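Local coordinates for uncharacterized lipoprotein YjhA (Bacillus subtilis, PDB 3CFU) that is of unknown function but is a lipoprotein, probably tethered to the cell membrane, whose DUF4352 domain makes up most of this fragment, at residues R48-V53 against T105-Y110; I68-R73 against L122-F127. All coordinates share one frame; numbering follows the deposited sequence.

How the contacts relate
Contact 1 and contact 2 illustrate how two layers of sheet, each paired through residues distant in sequence, make one core. Contact 1 joins the strands 47-57 and 103-112 of a four-stranded antiparallel sheet; contact 2 joins 70-73 to 121-124 in a three-stranded one. Their centres lie about 12 Å apart, and the facing side chains interlock: Y110 CG comes within 3.4 Å of L72 CD2, and L108 CD2 within 3.6 Å of F70 CD2. Along the chain the segments alternate, 48-53, 68-73, 105-110, 122-127, with 103-112 directly followed by 121-124, so the chain passes repeatedly between sheets and ties both into a single domain.

Contact 1 of 2, residues R48-V53 against T105-Y110; sequences RLIIEV and TGVLSY
The R48 side chain lies across S109, its aliphatic part over the serine hydroxyl, with R48 CG 3.2 Å from S109 OG. A bend at chi3 (62°) curls the guanidinium back, and R48 NH1 donates to S109 OG at 2.7 Å; the oxygen lies in the guanidinium plane, at its edge. The hydroxyl passes the interaction on. With OG anti to the backbone N (chi1 -152°), it reaches the neighbouring strand, and S109 OG donates to L49 O at 2.7 Å, tilted from the carbonyl plane. Since Y110 N donates to L49 O as well, two bonds grip this one carbonyl, and the arginine charge would probably polarise the hydroxyl between them. The second terminal nitrogen, R48 NH2, forms a salt bridge with E88.

Farther along the same face, I50 and V107 run alongside each other, I50 CG2 meeting V107 CG1 at 4.1 Å. E52 then slants across T105, its CG 3.6 Å from T105 CG2, while its carboxylate is engaged by R91 and the T105 hydroxyl by T54. On the other face, with L49, I51, V53, L108 and Y110, the side-chain contacts between the strands are apolar: I51 CD1 meets the Y110 ring obliquely at CE2, and V53 CG1 lies 4.3 Å from L108 CD2. G106 brings no side chain to this face beside V53, but its backbone pairs twice with that residue, V53 N reaching G106 O at 2.8 Å and 167°.

Hydrogen-bonded pairs L49-Y110, I51-L108 and V53-G106 thus alternate with the non-hydrogen-bonded pairs I50-S109 and E52-V107, a regular antiparallel ladder. The face with L49, I51, L108 and Y110 turns to F70 and L72 of the second sheet, an arrangement typical of a beta sandwich and consistent with the MPT63-MPB63 clan to which DUF4352 belongs.

Contact 2 of 2, residues I68-R73 against L122-F127; sequences IGFDLR and LVYNPF
V123 N donates to D71 O at 2.7 Å, almost in line with the carbonyl bond, while the return bond from D71 N to V123 O is weak. Past the strand end, N125 N reaches G69 O at 3.3 Å and a nearly straight 172°, extending the pairing into the turn. N125 is also the N-cap of the helix that follows, its OD1 accepting weakly from F127 N and also from L128 N, while its ND2 is hydrogen-bonded to D143 and D145.

R73 NE forms a salt bridge to D71 OD2 at 3.4 Å, its hydrogen bond weak; S79 also holds that oxygen. With CG anti to the carbonyl carbon (chi1 -66°) and the chain extended from there to NE, R73 brings one guanidinium face over V123 CG2, which sits toward the rim and 3.4 Å from R73 NH1. Were R73 replaced by an alanine, D71 would probably lose its charged mate, though not S79, and V123 the guanidinium lying over its CG2.

On the opposite face the F70 and Y124 rings lie side by side, planes 23° apart but slid so far that they barely overlap; F70 CE2 meets Y124 CD1 at 3.4 Å. Next to them L72 and L122 cross at about a right angle, their CD1 atoms 4.0 Å apart.

Strand 121-124 runs between 70-73 and 146-149, leading into helix 126-129, and its L122 and Y124 pack with F70 and L72 against strands 47-57 and 103-112.

Contact 1 of 2, residues R48-V53 against T105-Y110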
loop_
_atom_site.group_PDB
_atom_site.type_symbol
_atom_site.label_atom_id
_atom_site.label_comp_id
_atom_site.label_asym_id
_atom_site.label_seq_id
_atom_site.Cartn_x
_atom_site.Cartn_y
_atom_site.Cartn_z
ATOM N N ARG A 48 12.511 -7.561 5.380
ATOM C CA ARG A 48 11.738 -6.665 4.550
ATOM C C ARG A 48 10.429 -7.271 4.071
ATOM O O ARG A 48 10.415 -8.339 3.458
ATOM C CB ARG A 48 12.571 -6.247 3.316
ATOM C CG ARG A 48 11.959 -5.121 2.493
ATOM C CD ARG A 48 12.992 -4.487 1.571
ATOM N NE ARG A 48 13.520 -5.438 0.597
ATOM C CZ ARG A 48 12.842 -5.883 -0.455
ATOM N NH1 ARG A 48 11.604 -5.463 -0.680
ATOM N NH2 ARG A 48 13.401 -6.752 -1.288
ATOM N N LEU A 49 9.328 -6.601 4.390
ATOM C CA LEU A 49 8.020 -7.046 3.938
ATOM C C LEU A 49 7.813 -6.600 2.477
ATOM O O LEU A 49 8.257 -5.523 2.069
ATOM C CB LEU A 49 6.912 -6.417 4.799
ATOM C CG LEU A 49 6.745 -7.019 6.199
ATOM C CD1 LEU A 49 8.102 -7.248 6.836
ATOM C CD2 LEU A 49 5.891 -6.106 7.063
ATOM N N ILE A 50 7.164 -7.457 1.697
ATOM C CA ILE A 50 6.847 -7.146 0.309
ATOM C C ILE A 50 5.362 -7.408 0.162
ATOM O O ILE A 50 4.955 -8.508 -0.207
ATOM C CB ILE A 50 7.575 -8.034 -0.710
ATOM C CG1 ILE A 50 9.088 -7.852 -0.586
ATOM C CG2 ILE A 50 7.108 -7.681 -2.118
ATOM C CD1 ILE A 50 9.665 -8.459 0.670
ATOM N N ILE A 51 4.552 -6.397 0.461
ATOM C CA ILE A 51 3.108 -6.527 0.367
ATOM C C ILE A 51 2.627 -6.221 -1.040
ATOM O O ILE A 51 2.944 -5.170 -1.601
ATOM C CB ILE A 51 2.401 -5.573 1.358
ATOM C CG1 ILE A 51 2.842 -5.898 2.790
ATOM C CG2 ILE A 51 0.895 -5.718 1.239
ATOM C CD1 ILE A 51 2.501 -4.835 3.805
ATOM N N GLU A 52 1.888 -7.164 -1.618
ATOM C CA GLU A 52 1.327 -6.983 -2.947
ATOM C C GLU A 52 -0.137 -6.654 -2.718
ATOM O O GLU A 52 -0.826 -7.352 -1.966
ATOM C CB GLU A 52 1.446 -8.258 -3.791
ATOM C CG GLU A 52 0.908 -8.082 -5.196
ATOM C CD GLU A 52 0.929 -9.362 -6.004
ATOM O OE1 GLU A 52 0.139 -10.280 -5.695
ATOM O OE2 GLU A 52 1.742 -9.450 -6.951
ATOM N N VAL A 53 -0.604 -5.581 -3.353
ATOM C CA VAL A 53 -1.991 -5.144 -3.215
ATOM C C VAL A 53 -2.617 -4.894 -4.590
ATOM O O VAL A 53 -1.913 -4.763 -5.594
ATOM C CB VAL A 53 -2.091 -3.835 -2.353
ATOM C CG1 VAL A 53 -1.462 -4.051 -0.983
ATOM C CG2 VAL A 53 -1.396 -2.679 -3.050
ATOM N N THR A 105 -2.154 -3.788 -9.917
ATOM C CA THR A 105 -1.546 -4.568 -8.847
ATOM C C THR A 105 -0.096 -4.134 -8.697
ATOM O O THR A 105 0.609 -3.941 -9.689
ATOM C CB THR A 105 -1.635 -6.097 -9.140
ATOM O OG1 THR A 105 -3.000 -6.459 -9.396
ATOM C CG2 THR A 105 -1.144 -6.902 -7.943
ATOM N N GLY A 106 0.334 -3.966 -7.449
ATOM C CA GLY A 106 1.688 -3.520 -7.175
ATOM C C GLY A 106 2.153 -3.862 -5.774
ATOM O O GLY A 106 1.404 -4.432 -4.979
ATOM N N VAL A 107 3.387 -3.495 -5.452
ATOM C CA VAL A 107 3.924 -3.828 -4.147
ATOM C C VAL A 107 4.366 -2.645 -3.286
ATOM O O VAL A 107 4.749 -1.593 -3.799
ATOM C CB VAL A 107 5.117 -4.834 -4.308
ATOM C CG1 VAL A 107 4.612 -6.146 -4.940
ATOM C CG2 VAL A 107 6.213 -4.229 -5.192
ATOM N N LEU A 108 4.270 -2.835 -1.970
ATOM C CA LEU A 108 4.682 -1.858 -0.961
ATOM C C LEU A 108 5.765 -2.603 -0.189
ATOM O O LEU A 108 5.690 -3.822 -0.057
ATOM C CB LEU A 108 3.530 -1.518 -0.002
ATOM C CG LEU A 108 2.467 -0.468 -0.336
ATOM C CD1 LEU A 108 2.356 -0.280 -1.830
ATOM C CD2 LEU A 108 1.133 -0.908 0.258
ATOM N N SER A 109 6.762 -1.892 0.328
ATOM C CA SER A 109 7.832 -2.557 1.062
ATOM C C SER A 109 8.268 -1.805 2.314
ATOM O O SER A 109 8.308 -0.571 2.334
ATOM C CB SER A 109 9.034 -2.773 0.137
ATOM O OG SER A 109 9.794 -3.902 0.540
ATOM N N TYR A 110 8.597 -2.563 3.357
ATOM C CA TYR A 110 9.010 -1.993 4.636
ATOM C C TYR A 110 10.020 -2.890 5.341
ATOM O O TYR A 110 10.017 -4.107 5.161
ATOM C CB TYR A 110 7.795 -1.840 5.547
ATOM C CG TYR A 110 6.646 -1.089 4.933
ATOM C CD1 TYR A 110 6.526 0.291 5.093
ATOM C CD2 TYR A 110 5.676 -1.757 4.184
ATOM C CE1 TYR A 110 5.469 0.989 4.522
ATOM C CE2 TYR A 110 4.612 -1.066 3.605
ATOM C CZ TYR A 110 4.517 0.306 3.778
ATOM O OH TYR A 110 3.490 0.999 3.188
#

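Contact 2 of 2, residues I68-R73 against L122-F127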
loop_
_atom_site.group_PDB
_atom_site.type_symbol
_atom_site.label_atom_id
_atom_site.label_comp_id
_atom_site.label_asym_id
_atom_site.label_seq_id
_atom_site.Cartn_x
_atom_site.Cartn_y
_atom_site.Cartn_z
ATOM N N ILE A 68 1.272 7.543 -1.529
ATOM C CA ILE A 68 0.962 8.248 -0.280
ATOM C C ILE A 68 -0.318 7.771 0.398
ATOM O O ILE A 68 -0.567 8.086 1.560
ATOM C CB ILE A 68 0.842 9.787 -0.480
ATOM C CG1 ILE A 68 -0.271 10.105 -1.489
ATOM C CG2 ILE A 68 2.204 10.361 -0.921
ATOM C CD1 ILE A 68 -0.671 11.574 -1.523
ATOM N N GLY A 69 -1.124 7.005 -0.317
ATOM C CA GLY A 69 -2.361 6.534 0.268
ATOM C C GLY A 69 -2.146 5.330 1.152
ATOM O O GLY A 69 -3.100 4.777 1.694
ATOM N N PHE A 70 -0.894 4.933 1.315
ATOM C CA PHE A 70 -0.572 3.764 2.110
ATOM C C PHE A 70 0.310 4.016 3.319
ATOM O O PHE A 70 1.120 4.940 3.332
ATOM C CB PHE A 70 0.092 2.718 1.219
ATOM C CG PHE A 70 -0.794 2.231 0.124
ATOM C CD1 PHE A 70 -0.751 2.811 -1.138
ATOM C CD2 PHE A 70 -1.716 1.227 0.373
ATOM C CE1 PHE A 70 -1.617 2.402 -2.141
ATOM C CE2 PHE A 70 -2.592 0.808 -0.623
ATOM C CZ PHE A 70 -2.545 1.395 -1.885
ATOM N N ASP A 71 0.159 3.175 4.331
ATOM C CA ASP A 71 0.944 3.317 5.541
ATOM C C ASP A 71 0.916 2.033 6.359
ATOM O O ASP A 71 -0.094 1.330 6.393
ATOM C CB ASP A 71 0.406 4.489 6.364
ATOM C CG ASP A 71 1.254 4.790 7.575
ATOM O OD1 ASP A 71 2.474 4.532 7.519
ATOM O OD2 ASP A 71 0.712 5.303 8.578
ATOM N N LEU A 72 2.044 1.729 6.992
ATOM C CA LEU A 72 2.178 0.540 7.828
ATOM C C LEU A 72 2.357 1.002 9.269
ATOM O O LEU A 72 3.208 1.846 9.561
ATOM C CB LEU A 72 3.394 -0.283 7.399
ATOM C CG LEU A 72 3.438 -1.752 7.827
ATOM C CD1 LEU A 72 2.416 -2.553 7.015
ATOM C CD2 LEU A 72 4.844 -2.302 7.605
ATOM N N ARG A 73 1.552 0.455 10.171
ATOM C CA ARG A 73 1.630 0.833 11.572
ATOM C C ARG A 73 2.049 -0.335 12.483
ATOM O O ARG A 73 1.866 -1.505 12.135
ATOM C CB ARG A 73 0.274 1.415 12.010
ATOM C CG ARG A 73 -0.064 2.729 11.304
ATOM C CD ARG A 73 -1.477 3.231 11.588
ATOM N NE ARG A 73 -1.800 4.379 10.743
ATOM C CZ ARG A 73 -3.036 4.789 10.462
ATOM N NH1 ARG A 73 -4.078 4.143 10.967
ATOM N NH2 ARG A 73 -3.231 5.832 9.656
ATOM N N LEU A 122 -1.659 -2.918 7.659
ATOM C CA LEU A 122 -1.506 -2.058 6.501
ATOM C C LEU A 122 -2.733 -1.160 6.552
ATOM O O LEU A 122 -3.831 -1.611 6.905
ATOM C CB LEU A 122 -1.483 -2.852 5.194
ATOM C CG LEU A 122 -1.282 -1.931 3.979
ATOM C CD1 LEU A 122 0.128 -1.365 4.003
ATOM C CD2 LEU A 122 -1.538 -2.681 2.688
ATOM N N VAL A 123 -2.529 0.115 6.236
ATOM C CA VAL A 123 -3.603 1.095 6.245
ATOM C C VAL A 123 -3.813 1.583 4.824
ATOM O O VAL A 123 -2.851 1.836 4.087
ATOM C CB VAL A 123 -3.254 2.317 7.121
ATOM C CG1 VAL A 123 -4.363 3.357 7.008
ATOM C CG2 VAL A 123 -3.038 1.885 8.592
ATOM N N TYR A 124 -5.074 1.721 4.439
ATOM C CA TYR A 124 -5.394 2.180 3.107
ATOM C C TYR A 124 -6.473 3.242 3.196
ATOM O O TYR A 124 -7.541 2.984 3.747
ATOM C CB TYR A 124 -5.888 1.004 2.248
ATOM C CG TYR A 124 -6.463 1.411 0.913
ATOM C CD1 TYR A 124 -5.698 2.125 -0.001
ATOM C CD2 TYR A 124 -7.777 1.097 0.568
ATOM C CE1 TYR A 124 -6.221 2.524 -1.227
ATOM C CE2 TYR A 124 -8.309 1.485 -0.664
ATOM C CZ TYR A 124 -7.518 2.202 -1.556
ATOM O OH TYR A 124 -8.005 2.602 -2.776
ATOM N N ASN A 125 -6.183 4.438 2.686
ATOM C CA ASN A 125 -7.163 5.518 2.669
ATOM C C ASN A 125 -7.392 5.845 1.189
ATOM O O ASN A 125 -6.527 6.431 0.524
ATOM C CB ASN A 125 -6.657 6.759 3.421
ATOM C CG ASN A 125 -7.751 7.810 3.613
ATOM O OD1 ASN A 125 -8.399 8.242 2.648
ATOM N ND2 ASN A 125 -7.968 8.218 4.860
ATOM N N PRO A 126 -8.560 5.461 0.653
ATOM C CA PRO A 126 -8.899 5.707 -0.762
ATOM C C PRO A 126 -8.927 7.174 -1.184
ATOM O O PRO A 126 -8.617 7.501 -2.325
ATOM C CB PRO A 126 -10.235 4.978 -0.949
ATOM C CG PRO A 126 -10.836 4.963 0.429
ATOM C CD PRO A 126 -9.647 4.769 1.363
ATOM N N PHE A 127 -9.281 8.064 -0.272
ATOM C CA PHE A 127 -9.288 9.484 -0.604
ATOM C C PHE A 127 -7.819 9.918 -0.779
ATOM O O PHE A 127 -7.479 10.607 -1.733
ATOM C CB PHE A 127 -9.967 10.286 0.511
ATOM C CG PHE A 127 -10.015 11.763 0.253
ATOM C CD1 PHE A 127 -10.771 12.277 -0.790
ATOM C CD2 PHE A 127 -9.291 12.647 1.057
ATOM C CE1 PHE A 127 -10.811 13.649 -1.032
ATOM C CE2 PHE A 127 -9.322 14.023 0.819
ATOM C CZ PHE A 127 -10.083 14.521 -0.223
#